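Local coordinates for putative branched chain amino acid ABC transporter, periplasmic amino acid-binding protein (Brucella ovis, PDB 7JFN), which probably binds branched-chain or related amino acids in the periplasm as the soluble receptor of an ABC transport system, at residues Gln357-Lys362 against Tyr372-Phe377; Gly219-Asp224 against Thr243-Gln248; Leu303-Glu308 against Glu330-Lys335; Gly339-Arg344 against Lys351-Val356. One frame throughout, in Å; residues are numbered along the deposited sequence.

Contact 1: residues Gln357-Lys362 against Tyr372-Phe377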
loop_
_atom_site.group_PDB
_atom_site.type_symbol
_atom_site.label_atom_id
_atom_site.label_comp_id
_atom_site.label_asym_id
_atom_site.label_seq_id
_atom_site.Cartn_x
_atom_site.Cartn_y
_atom_site.Cartn_z
ATOM N N GLN A 357 -9.226 -0.146 11.987
ATOM C CA GLN A 357 -10.651 -0.051 11.689
ATOM C C GLN A 357 -11.339 -1.391 11.923
ATOM O O GLN A 357 -10.748 -2.448 11.696
ATOM C CB GLN A 357 -10.853 0.357 10.227
ATOM C CG GLN A 357 -10.209 1.706 9.911
ATOM C CD GLN A 357 -9.916 1.871 8.433
ATOM O OE1 GLN A 357 -10.827 1.950 7.613
ATOM N NE2 GLN A 357 -8.634 1.904 8.084
ATOM N N GLU A 358 -12.601 -1.340 12.350
ATOM C CA GLU A 358 -13.422 -2.526 12.537
ATOM C C GLU A 358 -14.598 -2.463 11.573
ATOM O O GLU A 358 -15.185 -1.394 11.389
ATOM C CB GLU A 358 -13.943 -2.605 13.982
ATOM C CG GLU A 358 -14.914 -3.758 14.247
ATOM C CD GLU A 358 -15.806 -3.505 15.448
ATOM O OE1 GLU A 358 -16.211 -4.483 16.120
ATOM O OE2 GLU A 358 -16.130 -2.324 15.712
ATOM N N VAL A 359 -14.954 -3.596 10.970
ATOM C CA VAL A 359 -16.189 -3.655 10.177
ATOM C C VAL A 359 -17.390 -3.562 11.114
ATOM O O VAL A 359 -17.557 -4.384 12.024
ATOM C CB VAL A 359 -16.245 -4.924 9.323
ATOM C CG1 VAL A 359 -17.589 -5.001 8.570
ATOM C CG2 VAL A 359 -15.077 -4.927 8.336
ATOM N N SER A 360 -18.240 -2.554 10.894
ATOM C CA SER A 360 -19.292 -2.271 11.855
ATOM C C SER A 360 -20.502 -1.659 11.167
ATOM O O SER A 360 -20.369 -0.877 10.224
ATOM C CB SER A 360 -18.797 -1.312 12.950
ATOM O OG SER A 360 -19.861 -1.012 13.844
ATOM N N LYS A 361 -21.683 -2.003 11.678
ATOM C CA LYS A 361 -22.897 -1.295 11.295
ATOM C C LYS A 361 -22.888 0.144 11.776
ATOM O O LYS A 361 -23.697 0.949 11.297
ATOM C CB LYS A 361 -24.129 -1.998 11.860
ATOM C CG LYS A 361 -24.411 -3.342 11.238
ATOM C CD LYS A 361 -25.712 -3.928 11.748
ATOM C CE LYS A 361 -25.811 -5.399 11.392
ATOM N NZ LYS A 361 -27.048 -6.011 11.953
ATOM N N LYS A 362 -22.013 0.478 12.726
ATOM C CA LYS A 362 -21.990 1.809 13.319
ATOM C C LYS A 362 -21.149 2.788 12.529
ATOM O O LYS A 362 -21.141 3.981 12.863
ATOM C CB LYS A 362 -21.487 1.745 14.768
ATOM C CG LYS A 362 -22.336 0.859 15.681
ATOM C CD LYS A 362 -23.820 1.040 15.405
ATOM C CE LYS A 362 -24.662 -0.012 16.102
ATOM N NZ LYS A 362 -26.106 0.105 15.730
ATOM N N TYR A 372 -22.866 -2.311 6.537
ATOM C CA TYR A 372 -21.585 -2.258 7.229
ATOM C C TYR A 372 -20.629 -1.291 6.554
ATOM O O TYR A 372 -20.637 -1.135 5.331
ATOM C CB TYR A 372 -20.904 -3.640 7.274
ATOM C CG TYR A 372 -21.822 -4.717 7.736
ATOM C CD1 TYR A 372 -21.991 -4.980 9.085
ATOM C CD2 TYR A 372 -22.552 -5.461 6.822
ATOM C CE1 TYR A 372 -22.857 -5.966 9.505
ATOM C CE2 TYR A 372 -23.412 -6.431 7.233
ATOM C CZ TYR A 372 -23.573 -6.681 8.573
ATOM O OH TYR A 372 -24.453 -7.668 8.964
ATOM N N GLY A 373 -19.758 -0.689 7.369
ATOM C CA GLY A 373 -18.641 0.083 6.871
ATOM C C GLY A 373 -17.428 -0.133 7.761
ATOM O O GLY A 373 -17.461 -0.932 8.697
ATOM N N PHE A 374 -16.366 0.607 7.473
ATOM C CA PHE A 374 -15.154 0.537 8.285
ATOM C C PHE A 374 -15.186 1.640 9.334
ATOM O O PHE A 374 -15.223 2.831 8.995
ATOM C CB PHE A 374 -13.920 0.612 7.385
ATOM C CG PHE A 374 -13.767 -0.622 6.538
ATOM C CD1 PHE A 374 -14.367 -0.701 5.282
ATOM C CD2 PHE A 374 -13.091 -1.733 7.033
ATOM C CE1 PHE A 374 -14.279 -1.858 4.511
ATOM C CE2 PHE A 374 -12.989 -2.914 6.260
ATOM C CZ PHE A 374 -13.585 -2.973 4.998
ATOM N N LEU A 375 -15.224 1.241 10.609
ATOM C CA LEU A 375 -15.283 2.197 11.714
ATOM C C LEU A 375 -13.879 2.390 12.262
ATOM O O LEU A 375 -13.264 1.415 12.738
ATOM C CB LEU A 375 -16.221 1.694 12.806
ATOM C CG LEU A 375 -16.741 2.687 13.850
ATOM C CD1 LEU A 375 -18.005 2.114 14.427
ATOM C CD2 LEU A 375 -15.703 2.897 14.943
ATOM N N PRO A 376 -13.319 3.595 12.199
ATOM C CA PRO A 376 -11.971 3.805 12.733
ATOM C C PRO A 376 -12.004 3.848 14.256
ATOM O O PRO A 376 -12.867 4.505 14.856
ATOM C CB PRO A 376 -11.566 5.160 12.143
ATOM C CG PRO A 376 -12.848 5.879 11.952
ATOM C CD PRO A 376 -13.937 4.851 11.730
ATOM N N PHE A 377 -11.063 3.136 14.893
ATOM C CA PHE A 377 -10.984 3.174 16.351
ATOM C C PHE A 377 -9.609 3.508 16.919
ATOM O O PHE A 377 -9.511 3.723 18.134
ATOM C CB PHE A 377 -11.506 1.864 16.976
ATOM C CG PHE A 377 -10.702 0.624 16.646
ATOM C CD1 PHE A 377 -9.598 0.266 17.414
ATOM C CD2 PHE A 377 -11.097 -0.221 15.619
ATOM C CE1 PHE A 377 -8.872 -0.896 17.136
ATOM C CE2 PHE A 377 -10.376 -1.395 15.328
ATOM C CZ PHE A 377 -9.267 -1.730 16.097
#
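Two strands of an antiparallel beta hairpin, 357-360 and 373-377, meet here through four backbone hydrogen bonds. E358 and L375 form one hydrogen-bonded pair, with L375 N 2.7 Å from E358 O; S360 and G373 form the next, with S360 N 2.8 Å from G373 O. V359 and F374, a non-hydrogen-bonded pair, share the face that packs on I252 of helix 251-255. There the branch CG2 of V359 lies alongside the phenyl ring, 3.6 Å from F374 CE2, while V359 CG1, set anti to the backbone N (chi1 177°), reaches Y372 CB at 3.8 Å. Buried, apolar V359 and the F374 ring suit a side facing I252. Q357, on the same face, brings OE1 to 3.4 Å from F374 CB with amide and ring planes 73° apart; N269 donates to that oxygen. At the end joined by the connecting loop the aliphatic chain of K361 runs beside the Y372 ring, K361 CG 3.5 Å from Y372 CE1. On the other face L375 CD1 packs against K362 CB at 3.5 Å. S360 OG accepts from K362 N, an ST turn where the strand ends; the alternating pair types are those of an antiparallel beta hairpin.

Contact 2: residues Gly219-Asp224 against Thr243-Gln248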
loop_
_atom_site.group_PDB
_atom_site.type_symbol
_atom_site.label_atom_id
_atom_site.label_comp_id
_atom_site.label_asym_id
_atom_site.label_seq_id
_atom_site.Cartn_x
_atom_site.Cartn_y
_atom_site.Cartn_z
ATOM N N GLY A 219 -2.385 -11.772 6.001
ATOM C CA GLY A 219 -2.215 -10.919 4.845
ATOM C C GLY A 219 -2.952 -11.381 3.601
ATOM O O GLY A 219 -2.692 -10.863 2.508
ATOM N N ASN A 220 -3.859 -12.346 3.726
ATOM C CA ASN A 220 -4.519 -12.887 2.547
ATOM C C ASN A 220 -5.377 -11.832 1.849
ATOM O O ASN A 220 -5.847 -10.862 2.457
ATOM C CB ASN A 220 -5.399 -14.090 2.927
ATOM C CG ASN A 220 -4.592 -15.322 3.266
ATOM O OD1 ASN A 220 -3.375 -15.261 3.400
ATOM N ND2 ASN A 220 -5.279 -16.443 3.447
ATOM N N TRP A 221 -5.576 -12.035 0.546
ATOM C CA TRP A 221 -6.408 -11.144 -0.257
ATOM C C TRP A 221 -7.362 -11.965 -1.110
ATOM O O TRP A 221 -7.132 -13.148 -1.371
ATOM C CB TRP A 221 -5.555 -10.213 -1.135
ATOM C CG TRP A 221 -4.337 -10.902 -1.752
ATOM C CD1 TRP A 221 -3.054 -10.917 -1.246
ATOM C CD2 TRP A 221 -4.300 -11.660 -2.965
ATOM N NE1 TRP A 221 -2.229 -11.632 -2.081
ATOM C CE2 TRP A 221 -2.967 -12.106 -3.139
ATOM C CE3 TRP A 221 -5.262 -12.008 -3.926
ATOM C CZ2 TRP A 221 -2.574 -12.885 -4.236
ATOM C CZ3 TRP A 221 -4.872 -12.788 -5.017
ATOM C CH2 TRP A 221 -3.540 -13.212 -5.162
ATOM N N SER A 222 -8.466 -11.322 -1.509
ATOM C CA SER A 222 -9.473 -11.889 -2.425
ATOM C C SER A 222 -9.956 -13.231 -1.871
ATOM O O SER A 222 -10.267 -13.311 -0.675
ATOM C CB SER A 222 -8.904 -11.936 -3.834
ATOM O OG SER A 222 -8.584 -10.635 -4.272
ATOM N N ASN A 223 -10.044 -14.287 -2.692
ATOM C CA ASN A 223 -10.674 -15.522 -2.232
ATOM C C ASN A 223 -9.946 -16.110 -1.040
ATOM O O ASN A 223 -10.580 -16.654 -0.125
ATOM C CB ASN A 223 -10.740 -16.553 -3.361
ATOM C CG ASN A 223 -11.803 -16.226 -4.371
ATOM O OD1 ASN A 223 -12.663 -15.381 -4.118
ATOM N ND2 ASN A 223 -11.768 -16.897 -5.520
ATOM N N ASP A 224 -8.612 -16.003 -1.016
ATOM C CA ASP A 224 -7.864 -16.556 0.109
ATOM C C ASP A 224 -8.233 -15.888 1.424
ATOM O O ASP A 224 -8.069 -16.496 2.493
ATOM C CB ASP A 224 -6.354 -16.418 -0.115
ATOM C CG ASP A 224 -5.791 -17.474 -1.056
ATOM O OD1 ASP A 224 -6.532 -18.392 -1.493
ATOM O OD2 ASP A 224 -4.588 -17.369 -1.369
ATOM N N THR A 243 -6.280 -8.121 9.650
ATOM C CA THR A 243 -5.999 -8.212 8.225
ATOM C C THR A 243 -5.321 -6.952 7.718
ATOM O O THR A 243 -5.306 -5.903 8.374
ATOM C CB THR A 243 -7.272 -8.417 7.400
ATOM O OG1 THR A 243 -7.998 -7.171 7.333
ATOM C CG2 THR A 243 -8.170 -9.497 8.024
ATOM N N SER A 244 -4.790 -7.071 6.504
ATOM C CA SER A 244 -4.330 -5.928 5.742
ATOM C C SER A 244 -5.242 -5.580 4.578
ATOM O O SER A 244 -5.189 -4.442 4.093
ATOM C CB SER A 244 -2.918 -6.182 5.188
ATOM O OG SER A 244 -2.850 -7.423 4.491
ATOM N N PHE A 245 -6.080 -6.516 4.123
ATOM C CA PHE A 245 -6.805 -6.299 2.870
ATOM C C PHE A 245 -8.314 -6.500 2.985
ATOM O O PHE A 245 -8.977 -6.730 1.967
ATOM C CB PHE A 245 -6.239 -7.210 1.775
ATOM C CG PHE A 245 -4.801 -6.925 1.450
ATOM C CD1 PHE A 245 -4.357 -5.610 1.251
ATOM C CD2 PHE A 245 -3.879 -7.959 1.404
ATOM C CE1 PHE A 245 -3.014 -5.341 0.984
ATOM C CE2 PHE A 245 -2.537 -7.711 1.129
ATOM C CZ PHE A 245 -2.098 -6.403 0.917
ATOM N N LEU A 246 -8.889 -6.383 4.184
ATOM C CA LEU A 246 -10.330 -6.573 4.310
ATOM C C LEU A 246 -11.122 -5.578 3.453
ATOM O O LEU A 246 -12.233 -5.892 3.003
ATOM C CB LEU A 246 -10.725 -6.474 5.785
ATOM C CG LEU A 246 -12.120 -6.969 6.163
ATOM C CD1 LEU A 246 -12.440 -8.342 5.556
ATOM C CD2 LEU A 246 -12.260 -7.026 7.668
ATOM N N ASP A 247 -10.556 -4.401 3.164
ATOM C CA ASP A 247 -11.298 -3.370 2.452
ATOM C C ASP A 247 -11.084 -3.372 0.933
ATOM O O ASP A 247 -11.425 -2.373 0.281
ATOM C CB ASP A 247 -10.986 -1.981 3.023
ATOM C CG ASP A 247 -9.552 -1.565 2.804
ATOM O OD1 ASP A 247 -8.668 -2.451 2.780
ATOM O OD2 ASP A 247 -9.321 -0.334 2.670
ATOM N N GLN A 248 -10.586 -4.460 0.343
ATOM C CA GLN A 248 -10.668 -4.555 -1.111
ATOM C C GLN A 248 -12.107 -4.309 -1.554
ATOM O O GLN A 248 -13.045 -4.774 -0.891
ATOM C CB GLN A 248 -10.260 -5.933 -1.618
ATOM C CG GLN A 248 -8.865 -6.367 -1.320
ATOM C CD GLN A 248 -8.712 -7.826 -1.652
ATOM O OE1 GLN A 248 -8.983 -8.686 -0.809
ATOM N NE2 GLN A 248 -8.325 -8.119 -2.891
HETATM O O HOH W 1 -5.496 -9.440 4.752
#
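This is a polar and aromatic contact between two loops at the C-terminal ends of neighbouring parallel strands, 215-218 and 240-243. Q248 lays its amide against S222: Q248 OE1 accepts from S222 N at 2.8 Å, in the carbonyl plane and on a lone pair, with an N-H...O angle of 171°. The other end of the same amide donates from Q248 NE2 to S222 OG at 2.9 Å, close to the amide plane. Two bonds fix the rotation of the group, and N251 adds a second donor to OE1. Glutamine suits the place because it offers acceptor and donor side by side to a backbone N-H and a hydroxyl. S222 stands at the N-cap position of helix 223-235, so the grip lies where a strand gives way to a helix, as in the alternating alpha/beta lobes of periplasmic binding proteins. F245 supplies the apolar half. Its edge meets backbone oxygen: F245 CD2 is 3.3 Å from G219 O and 3.8 Å from W221 CB. The W221 and F245 side chains run side by side, but their rings meet obliquely, planes 67° apart, and W221 NE1 is hydrogen-bonded to Y166 OH. Water 1 links the two loops, donating to N220 O at 2.7 Å and accepting from S244 N at 3.0 Å. A nitrate ion, probably from the crystallisation liquor, lies near W221.

Contact 3: residues Leu303-Glu308 against Glu330-Lys335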
loop_
_atom_site.group_PDB
_atom_site.type_symbol
_atom_site.label_atom_id
_atom_site.label_comp_id
_atom_site.label_asym_id
_atom_site.label_seq_id
_atom_site.Cartn_x
_atom_site.Cartn_y
_atom_site.Cartn_z
ATOM N N LEU A 303 1.601 10.898 -3.981
ATOM C CA LEU A 303 1.803 11.882 -5.034
ATOM C C LEU A 303 1.611 13.311 -4.537
ATOM O O LEU A 303 2.126 14.249 -5.162
ATOM C CB LEU A 303 0.869 11.566 -6.210
ATOM C CG LEU A 303 1.263 10.288 -6.964
ATOM C CD1 LEU A 303 0.258 10.000 -8.098
ATOM C CD2 LEU A 303 2.699 10.471 -7.516
ATOM N N GLN A 304 0.898 13.499 -3.426
ATOM C CA GLN A 304 0.839 14.806 -2.774
ATOM C C GLN A 304 2.196 15.181 -2.187
ATOM O O GLN A 304 2.664 16.317 -2.357
ATOM C CB GLN A 304 -0.226 14.791 -1.677
ATOM C CG GLN A 304 -1.625 14.958 -2.209
ATOM C CD GLN A 304 -2.698 14.968 -1.120
ATOM O OE1 GLN A 304 -2.392 14.945 0.071
ATOM N NE2 GLN A 304 -3.970 15.017 -1.541
ATOM N N LEU A 305 2.843 14.230 -1.502
ATOM C CA LEU A 305 4.212 14.445 -1.044
ATOM C C LEU A 305 5.144 14.704 -2.218
ATOM O O LEU A 305 5.998 15.599 -2.159
ATOM C CB LEU A 305 4.708 13.244 -0.222
ATOM C CG LEU A 305 6.136 13.459 0.323
ATOM C CD1 LEU A 305 6.179 14.576 1.374
ATOM C CD2 LEU A 305 6.684 12.212 0.926
ATOM N N PHE A 306 5.002 13.924 -3.292
ATOM C CA PHE A 306 5.778 14.167 -4.507
ATOM C C PHE A 306 5.559 15.584 -5.045
ATOM O O PHE A 306 6.522 16.259 -5.430
ATOM C CB PHE A 306 5.413 13.106 -5.550
ATOM C CG PHE A 306 6.077 13.294 -6.887
ATOM C CD1 PHE A 306 7.442 13.116 -7.031
ATOM C CD2 PHE A 306 5.321 13.623 -8.006
ATOM C CE1 PHE A 306 8.050 13.276 -8.274
ATOM C CE2 PHE A 306 5.919 13.799 -9.243
ATOM C CZ PHE A 306 7.284 13.620 -9.376
ATOM N N GLY A 307 4.304 16.058 -5.087
ATOM C CA GLY A 307 4.047 17.398 -5.594
ATOM C C GLY A 307 4.659 18.470 -4.709
ATOM O O GLY A 307 5.139 19.498 -5.195
ATOM N N GLU A 308 4.660 18.232 -3.397
ATOM C CA GLU A 308 5.314 19.158 -2.481
ATOM C C GLU A 308 6.812 19.213 -2.752
ATOM O O GLU A 308 7.415 20.297 -2.755
ATOM C CB GLU A 308 5.031 18.734 -1.036
ATOM C CG GLU A 308 5.670 19.626 0.020
ATOM C CD GLU A 308 5.102 21.045 0.065
ATOM O OE1 GLU A 308 3.970 21.281 -0.405
ATOM O OE2 GLU A 308 5.804 21.927 0.582
ATOM N N GLU A 330 13.163 13.367 -0.220
ATOM C CA GLU A 330 13.712 13.112 1.116
ATOM C C GLU A 330 13.405 14.239 2.091
ATOM O O GLU A 330 13.183 13.999 3.284
ATOM C CB GLU A 330 15.223 12.890 1.043
ATOM C CG GLU A 330 15.624 11.616 0.340
ATOM C CD GLU A 330 17.101 11.330 0.481
ATOM O OE1 GLU A 330 17.886 12.300 0.606
ATOM O OE2 GLU A 330 17.486 10.139 0.486
ATOM N N ASN A 331 13.400 15.484 1.617
ATOM C CA ASN A 331 13.318 16.637 2.500
ATOM C C ASN A 331 11.900 17.157 2.683
ATOM O O ASN A 331 11.692 18.084 3.476
ATOM C CB ASN A 331 14.205 17.763 1.962
ATOM C CG ASN A 331 15.683 17.369 1.899
ATOM O OD1 ASN A 331 16.145 16.506 2.649
ATOM N ND2 ASN A 331 16.427 18.002 0.997
ATOM N N ALA A 332 10.930 16.595 1.977
ATOM C CA ALA A 332 9.600 17.175 1.891
ATOM C C ALA A 332 8.677 16.611 2.959
ATOM O O ALA A 332 8.852 15.499 3.454
ATOM C CB ALA A 332 8.990 16.909 0.509
ATOM N N SER A 333 7.668 17.400 3.300
ATOM C CA SER A 333 6.564 16.928 4.111
ATOM C C SER A 333 5.334 17.706 3.697
ATOM O O SER A 333 5.425 18.857 3.266
ATOM C CB SER A 333 6.816 17.079 5.616
ATOM O OG SER A 333 7.082 18.408 5.939
ATOM N N VAL A 334 4.183 17.065 3.822
ATOM C CA VAL A 334 2.942 17.688 3.389
ATOM C C VAL A 334 1.849 17.286 4.359
ATOM O O VAL A 334 1.858 16.182 4.905
ATOM C CB VAL A 334 2.585 17.273 1.934
ATOM C CG1 VAL A 334 2.281 15.797 1.843
ATOM C CG2 VAL A 334 1.466 18.166 1.351
ATOM N N LYS A 335 0.910 18.193 4.578
ATOM C CA LYS A 335 -0.292 17.852 5.324
ATOM C C LYS A 335 -1.316 17.267 4.365
ATOM O O LYS A 335 -1.817 17.976 3.485
ATOM C CB LYS A 335 -0.869 19.086 6.021
ATOM C CG LYS A 335 -0.138 19.476 7.271
ATOM C CD LYS A 335 -1.097 19.988 8.335
ATOM C CE LYS A 335 -0.713 19.445 9.703
ATOM N NZ LYS A 335 0.725 19.686 9.995
#
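L305 lays its CD1 methyl over the backbone that leads from A332 into S333, 3.5 Å from A332 O and 3.6 Å from S333 CA. With CG anti to the backbone N (chi1 -178°), the leucine leans off the helix toward this chain, and L305 CD1 also packs on A332 CB at 3.8 Å. The small alanine side chain points at the helix and lets the two backbones come close. V334 turns the same way: V334 CG1 sits 3.7 Å from L305 CA and reaches as far as the CB of Q304, so a single methyl rests directly on the helix backbone. Between them S333 points away from the helix, the alternation expected of an extended chain. The contact is helix-on-strand packing: helix 296-311 lies across strand 333-336, the end strand paired with 339-343 in the mixed sheet, and the axis of segment 303-308 comes within 7.5 Å of that of strand 333-335, at 122°. No hydrogen bond crosses between the segments; the fit depends on side-chain shape. E308, one turn after L305, uses its aliphatic part in the same way. E308 CB meets V334 CB at 4.1 Å, and E308 CG comes to 3.3 Å from S333 O. The bend at chi2 (67°) leaves the carboxylate near S333 O without bonding the strand; K311 forms a long, weak ion pair with it.

Contact 4: residues Gly339-Arg344 against Lys351-Val356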
loop_
_atom_site.group_PDB
_atom_site.type_symbol
_atom_site.label_atom_id
_atom_site.label_comp_id
_atom_site.label_asym_id
_atom_site.label_seq_id
_atom_site.Cartn_x
_atom_site.Cartn_y
_atom_site.Cartn_z
ATOM N N GLY A 339 -3.264 13.759 7.751
ATOM C CA GLY A 339 -2.205 14.240 8.622
ATOM C C GLY A 339 -0.860 14.278 7.912
ATOM O O GLY A 339 -0.821 14.267 6.680
ATOM N N ASP A 340 0.247 14.275 8.662
ATOM C CA ASP A 340 1.549 14.562 8.063
ATOM C C ASP A 340 2.129 13.364 7.329
ATOM O O ASP A 340 2.148 12.239 7.841
ATOM C CB ASP A 340 2.535 15.035 9.114
ATOM C CG ASP A 340 2.218 16.417 9.598
ATOM O OD1 ASP A 340 1.543 17.159 8.849
ATOM O OD2 ASP A 340 2.638 16.757 10.719
ATOM N N TYR A 341 2.643 13.641 6.139
ATOM C CA TYR A 341 3.304 12.656 5.285
ATOM C C TYR A 341 4.722 13.142 5.035
ATOM O O TYR A 341 4.928 14.303 4.686
ATOM C CB TYR A 341 2.590 12.476 3.925
ATOM C CG TYR A 341 1.705 11.257 3.801
ATOM C CD1 TYR A 341 0.515 11.180 4.504
ATOM C CD2 TYR A 341 2.047 10.185 2.969
ATOM C CE1 TYR A 341 -0.310 10.090 4.395
ATOM C CE2 TYR A 341 1.216 9.074 2.861
ATOM C CZ TYR A 341 0.042 9.037 3.593
ATOM O OH TYR A 341 -0.809 7.953 3.539
ATOM N N SER A 342 5.708 12.265 5.236
ATOM C CA SER A 342 7.103 12.639 4.976
ATOM C C SER A 342 7.852 11.395 4.518
ATOM O O SER A 342 7.248 10.345 4.289
ATOM C CB SER A 342 7.757 13.272 6.209
ATOM O OG SER A 342 7.792 12.347 7.277
ATOM N N MET A 343 9.176 11.506 4.375
ATOM C CA MET A 343 9.954 10.426 3.765
ATOM C C MET A 343 11.184 10.143 4.612
ATOM O O MET A 343 11.918 11.074 4.978
ATOM C CB MET A 343 10.375 10.813 2.324
ATOM C CG MET A 343 11.207 9.755 1.561
ATOM S SD MET A 343 10.335 8.161 1.443
ATOM C CE MET A 343 8.940 8.596 0.379
ATOM N N ARG A 344 11.424 8.862 4.904
ATOM C CA ARG A 344 12.626 8.466 5.630
ATOM C C ARG A 344 13.789 8.289 4.657
ATOM O O ARG A 344 13.678 7.567 3.657
ATOM C CB ARG A 344 12.393 7.184 6.435
ATOM C CG ARG A 344 13.650 6.781 7.229
ATOM C CD ARG A 344 13.295 5.773 8.307
ATOM N NE ARG A 344 12.717 4.554 7.745
ATOM C CZ ARG A 344 12.106 3.625 8.471
ATOM N NH1 ARG A 344 11.961 3.797 9.780
ATOM N NH2 ARG A 344 11.616 2.543 7.879
ATOM N N LYS A 351 6.720 7.973 5.724
ATOM C CA LYS A 351 6.251 8.019 7.102
ATOM C C LYS A 351 4.879 8.695 7.109
ATOM O O LYS A 351 4.752 9.835 6.666
ATOM C CB LYS A 351 7.258 8.788 7.961
ATOM C CG LYS A 351 6.930 8.846 9.443
ATOM C CD LYS A 351 8.149 9.267 10.261
ATOM C CE LYS A 351 8.206 10.771 10.439
ATOM N NZ LYS A 351 9.256 11.147 11.431
ATOM N N PHE A 352 3.853 7.999 7.606
ATOM C CA PHE A 352 2.494 8.512 7.481
ATOM C C PHE A 352 1.607 7.816 8.501
ATOM O O PHE A 352 1.962 6.742 9.006
ATOM C CB PHE A 352 1.936 8.281 6.069
ATOM C CG PHE A 352 2.138 6.886 5.588
ATOM C CD1 PHE A 352 1.317 5.850 6.027
ATOM C CD2 PHE A 352 3.187 6.600 4.730
ATOM C CE1 PHE A 352 1.551 4.538 5.595
ATOM C CE2 PHE A 352 3.419 5.316 4.284
ATOM C CZ PHE A 352 2.605 4.275 4.731
ATOM N N PRO A 353 0.446 8.393 8.813
ATOM C CA PRO A 353 -0.467 7.764 9.777
ATOM C C PRO A 353 -1.118 6.492 9.249
ATOM O O PRO A 353 -1.302 6.304 8.045
ATOM C CB PRO A 353 -1.529 8.846 10.013
ATOM C CG PRO A 353 -0.878 10.141 9.551
ATOM C CD PRO A 353 -0.021 9.733 8.408
ATOM N N MET A 354 -1.493 5.627 10.189
ATOM C CA MET A 354 -2.253 4.412 9.924
ATOM C C MET A 354 -3.481 4.394 10.829
ATOM O O MET A 354 -3.403 4.775 12.004
ATOM C CB MET A 354 -1.409 3.139 10.154
ATOM C CG MET A 354 -0.304 2.934 9.113
ATOM S SD MET A 354 -0.966 2.616 7.469
ATOM C CE MET A 354 -1.503 0.907 7.600
ATOM N N VAL A 355 -4.620 3.970 10.272
ATOM C CA VAL A 355 -5.907 3.959 10.972
ATOM C C VAL A 355 -6.359 2.510 11.102
ATOM O O VAL A 355 -6.530 1.817 10.087
ATOM C CB VAL A 355 -6.968 4.784 10.220
ATOM C CG1 VAL A 355 -8.158 5.084 11.132
ATOM C CG2 VAL A 355 -6.359 6.069 9.681
ATOM N N VAL A 356 -6.567 2.056 12.330
ATOM C CA VAL A 356 -7.033 0.700 12.563
ATOM C C VAL A 356 -8.552 0.756 12.694
ATOM O O VAL A 356 -9.096 1.636 13.377
ATOM C CB VAL A 356 -6.357 0.091 13.806
ATOM C CG1 VAL A 356 -6.649 -1.395 13.896
ATOM C CG2 VAL A 356 -4.828 0.329 13.730
HETATM O O HOH W 2 -2.128 8.030 6.067
HETATM O O HOH W 3 5.541 12.424 8.716
#
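The rings of Y341 and F352 lie nearly parallel, planes 18° apart, but are slid past each other so that they barely overlap. What sits over the centre of one tyrosine face is instead F352 CB, a CH-pi contact, while F301 meets the same ring at a steep angle. M354 SD lies at the edge of the phenyl ring, in its plane. F352 chi1 of 48° sets CG between the backbone N and the carbonyl carbon, and this carries the phenyl past the tyrosine rather than onto it. P353 adds its CD, 4.0 Å from Y341 CE1, a compact apolar neighbour suited to the buried ring. The phenol's hydroxyl is tied back through water 2, to which Y341 OH donates at 2.9 Å and which donates in turn to P353 O at 2.8 Å. Beside the rings the backbones pair through S342 and K351: S342 N to K351 O at 3.0 Å and K351 N to S342 O at 2.8 Å. In the modelled conformer the long chain of K351 passes S342 OG before its ammonium group reaches D383 in a salt bridge. The S342-K351 pair is the antiparallel bridge of the beta hairpin of strands 339-343 and 350-360, with Y341 and F352 packed beside it.

In the fold
From the N terminus the contacts close in series, none nested in or crossing another. Contact 2 comes first, spanning helix 223-235 and strand 240-243. Contact 3 then closes the loop that contains helix 322-331. Strand 333-336 is followed at once by 339-343, its neighbour in the sheet, so contact 4 comes next; K335 and D340 join the two in a salt bridge. Strand 350-360 is shared by contacts 4 and 1, and strand 373-380 returns beside it, with a probable hydrogen bond from F377 N to V356 O tying the two contacts directly. The path ends near its earlier part: F374 and V359 of contact 1 pack on D247 and L246 of contact 2. Contacts 2 and 3 lie on opposite sides of the chain's centre.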